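Local atomic coordinates of EchA1_1 (Mycobacterium avium subsp. paratuberculosis, PDB entry 3R9T), a protein that probably catalyses the reversible hydration of (2E)-enoyl-CoA thioesters to (3S)-3-hydroxyacyl-CoA in fatty acid metabolism. Residues Ala106-Thr111 and Glu130-Gly135; Leu125-Glu130 and Gly190-Ala195. One frame throughout, in Å; residues are numbered along the deposited sequence. Where two conformers were deposited one is given.

Contact 1: residues Ala106-Thr111 and Glu130-Gly135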
# COMPACT_ATOMS: atom_id res chain seq x y z
N ALA B 106 11.56 11.41 -12.20
CA ALA B 106 12.94 11.45 -11.76
C ALA B 106 13.80 10.56 -12.66
O ALA B 106 13.50 9.39 -12.81
CB ALA B 106 13.03 10.97 -10.34
N ALA B 107 14.83 11.13 -13.27
CA ALA B 107 15.74 10.37 -14.08
C ALA B 107 17.03 10.23 -13.29
O ALA B 107 17.87 11.15 -13.28
CB ALA B 107 15.96 11.08 -15.38
N VAL B 108 17.12 9.11 -12.59
CA VAL B 108 18.17 8.86 -11.62
C VAL B 108 19.41 8.29 -12.29
O VAL B 108 19.45 7.11 -12.68
CB VAL B 108 17.64 7.97 -10.52
CG1 VAL B 108 18.73 7.69 -9.52
CG2 VAL B 108 16.43 8.66 -9.86
N ASN B 109 20.39 9.18 -12.46
CA ASN B 109 21.59 8.90 -13.23
C ASN B 109 22.71 8.26 -12.40
O ASN B 109 23.69 7.75 -12.94
CB ASN B 109 22.10 10.18 -13.90
CG ASN B 109 22.27 11.33 -12.93
OD1 ASN B 109 21.31 11.75 -12.28
ND2 ASN B 109 23.51 11.83 -12.82
N GLY B 110 22.58 8.29 -11.08
CA GLY B 110 23.55 7.62 -10.21
C GLY B 110 23.09 7.63 -8.77
O GLY B 110 21.92 7.40 -8.49
N THR B 111 24.01 7.91 -7.85
CA THR B 111 23.71 7.85 -6.42
C THR B 111 22.48 8.66 -6.09
O THR B 111 22.37 9.81 -6.52
CB THR B 111 24.85 8.41 -5.57
OG1 THR B 111 26.10 7.92 -6.05
CG2 THR B 111 24.65 8.02 -4.12
N GLU B 130 21.10 1.58 -14.11
CA GLU B 130 21.34 0.30 -13.43
C GLU B 130 22.31 0.47 -12.26
O GLU B 130 22.28 -0.30 -11.31
CB GLU B 130 21.87 -0.76 -14.42
CG GLU B 130 23.13 -0.33 -15.21
CD GLU B 130 23.65 -1.37 -16.20
OE1 GLU B 130 23.83 -2.54 -15.81
OE2 GLU B 130 23.91 -0.99 -17.38
N ARG B 131 23.18 1.48 -12.35
CA ARG B 131 24.17 1.74 -11.30
C ARG B 131 23.64 2.48 -10.08
O ARG B 131 24.31 2.57 -9.05
CB ARG B 131 25.32 2.56 -11.89
CG ARG B 131 26.16 1.84 -12.92
CD ARG B 131 27.08 2.84 -13.62
NE ARG B 131 26.33 3.84 -14.37
CZ ARG B 131 26.88 4.85 -15.04
NH1 ARG B 131 28.21 5.00 -15.06
NH2 ARG B 131 26.11 5.72 -15.68
N ALA B 132 22.44 3.04 -10.19
CA ALA B 132 21.89 3.88 -9.11
C ALA B 132 21.66 3.07 -7.86
O ALA B 132 21.29 1.91 -7.92
CB ALA B 132 20.58 4.54 -9.54
N GLN B 133 21.91 3.73 -6.73
CA GLN B 133 21.67 3.19 -5.41
C GLN B 133 20.71 4.13 -4.65
O GLN B 133 20.86 5.35 -4.69
CB GLN B 133 23.00 3.10 -4.68
CG GLN B 133 22.95 2.39 -3.36
CD GLN B 133 24.33 2.12 -2.78
OE1 GLN B 133 25.03 3.04 -2.36
NE2 GLN B 133 24.73 0.85 -2.75
N PHE B 134 19.74 3.53 -3.97
CA PHE B 134 18.76 4.27 -3.19
C PHE B 134 18.94 3.95 -1.72
O PHE B 134 19.67 3.02 -1.38
CB PHE B 134 17.35 3.89 -3.62
CG PHE B 134 17.05 4.27 -5.04
CD1 PHE B 134 16.54 5.52 -5.34
CD2 PHE B 134 17.32 3.40 -6.07
CE1 PHE B 134 16.29 5.90 -6.66
CE2 PHE B 134 17.05 3.77 -7.40
CZ PHE B 134 16.54 5.02 -7.69
N GLY B 135 18.30 4.73 -0.86
CA GLY B 135 18.34 4.45 0.58
C GLY B 135 18.10 5.69 1.41
O GLY B 135 18.10 6.81 0.88
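V108 and G110 meet A132 and F134 in a buried, mostly apolar contact where the six-stranded sheet gives way to the small three-stranded sheet. V108 ends strand 104-108 of the six-stranded sheet. F134 lies in strand 133-135 of the small sheet. The backbones come closest at G110 and A132, whose CA atoms are 4.2 Å apart. V108 supplies the apolar part through one methyl. Its CG1 stands anti to the backbone N (chi1 179°) and lies 3.7 Å from A132 CB. The same CG1 is 3.9 Å from CZ of F134. The CB of F134 points away from residues 106-111, yet the far end of the ring turns back to V108. V108 and F134 reach toward each other from their own strands, and the methyl meets the ring obliquely. This is the crotonase fold of the enoyl-CoA hydratase/isomerase family. Strands 104-108 and 125-129 run parallel in the large sheet, and each is followed closely by a strand of the small sheet, 111-113 or 133-135. The contact packs these two exits against each other. G110 has an extended backbone, and its carbonyl O sits on A132, 3.3 Å from CB. A CA-H...O contact also joins A132 CA to G110 O at 3.6 Å, with a bent angle of 123° at the hydrogen. Further on, T111 C is 3.9 Å from Q133 O as the chains enter the small sheet. R131 lies at the exposed edge. Its guanidinium is held by salt bridges, NH2 to D129 and NH1 to D64. The amide of N109, whose CB points away from residues 130-135, is satisfied elsewhere in the chain: OD1 accepts from G61 N, and ND2 bonds the carbonyls of G63 and S66.

Contact 2: residues Leu125-Glu130 and Gly190-Ala195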
# COMPACT_ATOMS: atom_id res chain seq x y z
N LEU B 125 6.94 9.35 -11.13
CA LEU B 125 7.56 8.18 -11.78
C LEU B 125 9.07 8.30 -11.64
O LEU B 125 9.62 9.39 -11.49
CB LEU B 125 7.18 8.14 -13.26
CG LEU B 125 5.67 8.10 -13.52
CD1 LEU B 125 5.34 8.43 -14.99
CD2 LEU B 125 5.10 6.77 -13.08
N VAL B 126 9.73 7.15 -11.69
CA VAL B 126 11.19 7.07 -11.61
C VAL B 126 11.77 6.08 -12.63
O VAL B 126 11.38 4.92 -12.66
CB VAL B 126 11.67 6.63 -10.20
CG1 VAL B 126 13.17 6.75 -10.10
CG2 VAL B 126 10.99 7.49 -9.10
N VAL B 127 12.73 6.56 -13.40
CA VAL B 127 13.58 5.73 -14.25
C VAL B 127 15.01 5.83 -13.70
O VAL B 127 15.49 6.93 -13.42
CB VAL B 127 13.52 6.24 -15.69
CG1 VAL B 127 14.39 5.40 -16.63
CG2 VAL B 127 12.07 6.26 -16.15
N ALA B 128 15.68 4.69 -13.52
CA ALA B 128 17.02 4.69 -12.93
C ALA B 128 18.05 3.97 -13.78
O ALA B 128 17.79 2.89 -14.30
CB ALA B 128 16.99 4.04 -11.57
N ASP B 129 19.22 4.59 -13.90
CA ASP B 129 20.45 3.94 -14.35
C ASP B 129 20.68 2.68 -13.48
O ASP B 129 20.49 2.72 -12.26
CB ASP B 129 21.58 4.96 -14.18
CG ASP B 129 22.87 4.55 -14.84
OD1 ASP B 129 23.46 3.53 -14.41
OD2 ASP B 129 23.32 5.29 -15.75
N GLU B 130 21.10 1.58 -14.11
CA GLU B 130 21.34 0.30 -13.43
C GLU B 130 22.31 0.47 -12.26
O GLU B 130 22.28 -0.30 -11.31
CB GLU B 130 21.87 -0.76 -14.42
CG GLU B 130 23.13 -0.33 -15.21
CD GLU B 130 23.65 -1.37 -16.20
OE1 GLU B 130 23.83 -2.54 -15.81
OE2 GLU B 130 23.91 -0.99 -17.38
N GLY B 190 24.06 5.12 -18.54
CA GLY B 190 24.16 6.33 -19.36
C GLY B 190 22.93 6.75 -20.16
O GLY B 190 22.94 7.82 -20.78
N SER B 191 21.89 5.93 -20.15
CA SER B 191 20.70 6.17 -21.01
C SER B 191 19.50 6.73 -20.25
O SER B 191 18.39 6.80 -20.80
CB SER B 191 20.28 4.88 -21.75
OG SER B 191 19.69 3.92 -20.89
N VAL B 192 19.70 7.16 -19.00
CA VAL B 192 18.55 7.49 -18.13
C VAL B 192 17.73 8.69 -18.63
O VAL B 192 16.50 8.66 -18.56
CB VAL B 192 18.90 7.62 -16.63
CG1 VAL B 192 19.44 9.02 -16.28
CG2 VAL B 192 17.65 7.33 -15.80
N LEU B 193 18.38 9.72 -19.17
CA LEU B 193 17.62 10.86 -19.67
C LEU B 193 16.77 10.50 -20.88
O LEU B 193 15.58 10.84 -20.94
CB LEU B 193 18.53 12.05 -19.97
CG LEU B 193 17.79 13.32 -20.40
CD1 LEU B 193 16.66 13.73 -19.41
CD2 LEU B 193 18.77 14.48 -20.60
N ASP B 194 17.37 9.82 -21.86
CA ASP B 194 16.61 9.38 -23.03
C ASP B 194 15.42 8.49 -22.65
O ASP B 194 14.33 8.66 -23.19
CB ASP B 194 17.50 8.64 -24.03
CG ASP B 194 18.36 9.58 -24.85
OD1 ASP B 194 18.08 10.79 -24.93
OD2 ASP B 194 19.34 9.07 -25.45
N ALA B 195 15.64 7.57 -21.71
CA ALA B 195 14.59 6.68 -21.25
C ALA B 195 13.47 7.47 -20.57
O ALA B 195 12.28 7.20 -20.77
CB ALA B 195 15.15 5.65 -20.30
O HOH W 1 22.28 7.44 -17.11
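The start of helix 192-204 lies against the C-terminal end of strand 125-129, with D129 CA and V192 CA 5.5 Å apart. V192 presses one methyl onto the strand backbone. Its CG2, anti to the backbone N, is only 3.2 Å from V127 O, a tight fit, and 3.7 Å from D129 N. V127 CG1 touches two helix residues, A195 CB at 3.8 Å and V192 CG2 at 3.9 Å. V127 and V192 lie alongside each other, pointing opposite ways. D129 makes the polar link. Its OD2 accepts a nearly straight bond from G190 N (2.9 Å, 175°), which comes from above the carboxylate plane. Water 1 donates to D129 OD2 at 2.7 Å and accepts from V192 N, so it bridges the carboxylate to the helix start. These partners, with R131 as a further one, and the nearby helix N-terminus probably favour the charged carboxylate. A195 packs on V187 of the edge strand 185-187, V127 meets L199 further along the helix, and V192 reaches A107 of strand 104-108, so the helix lies across three neighbouring strands.

Overall arrangement
The centres of contact 1 and contact 2 are about 8 Å apart, and strands 104-108 and 125-129 join them side by side. Probable hydrogen bonds run from V108 N to V127 O and from D129 N to V108 O, both 2.8 Å. The contacts use opposite faces of this strand pair: V108 faces the small sheet, while A107 and V127 face helix 192-204. D129 and R131 tie the two contacts together just past the C-terminal end of strand 125-129. Neither contact lines the benzoic acid pocket; the T111 side chain is about 12 Å from the ligand. Both exits of contact 1 lead toward it, one to E118 and the other to E138.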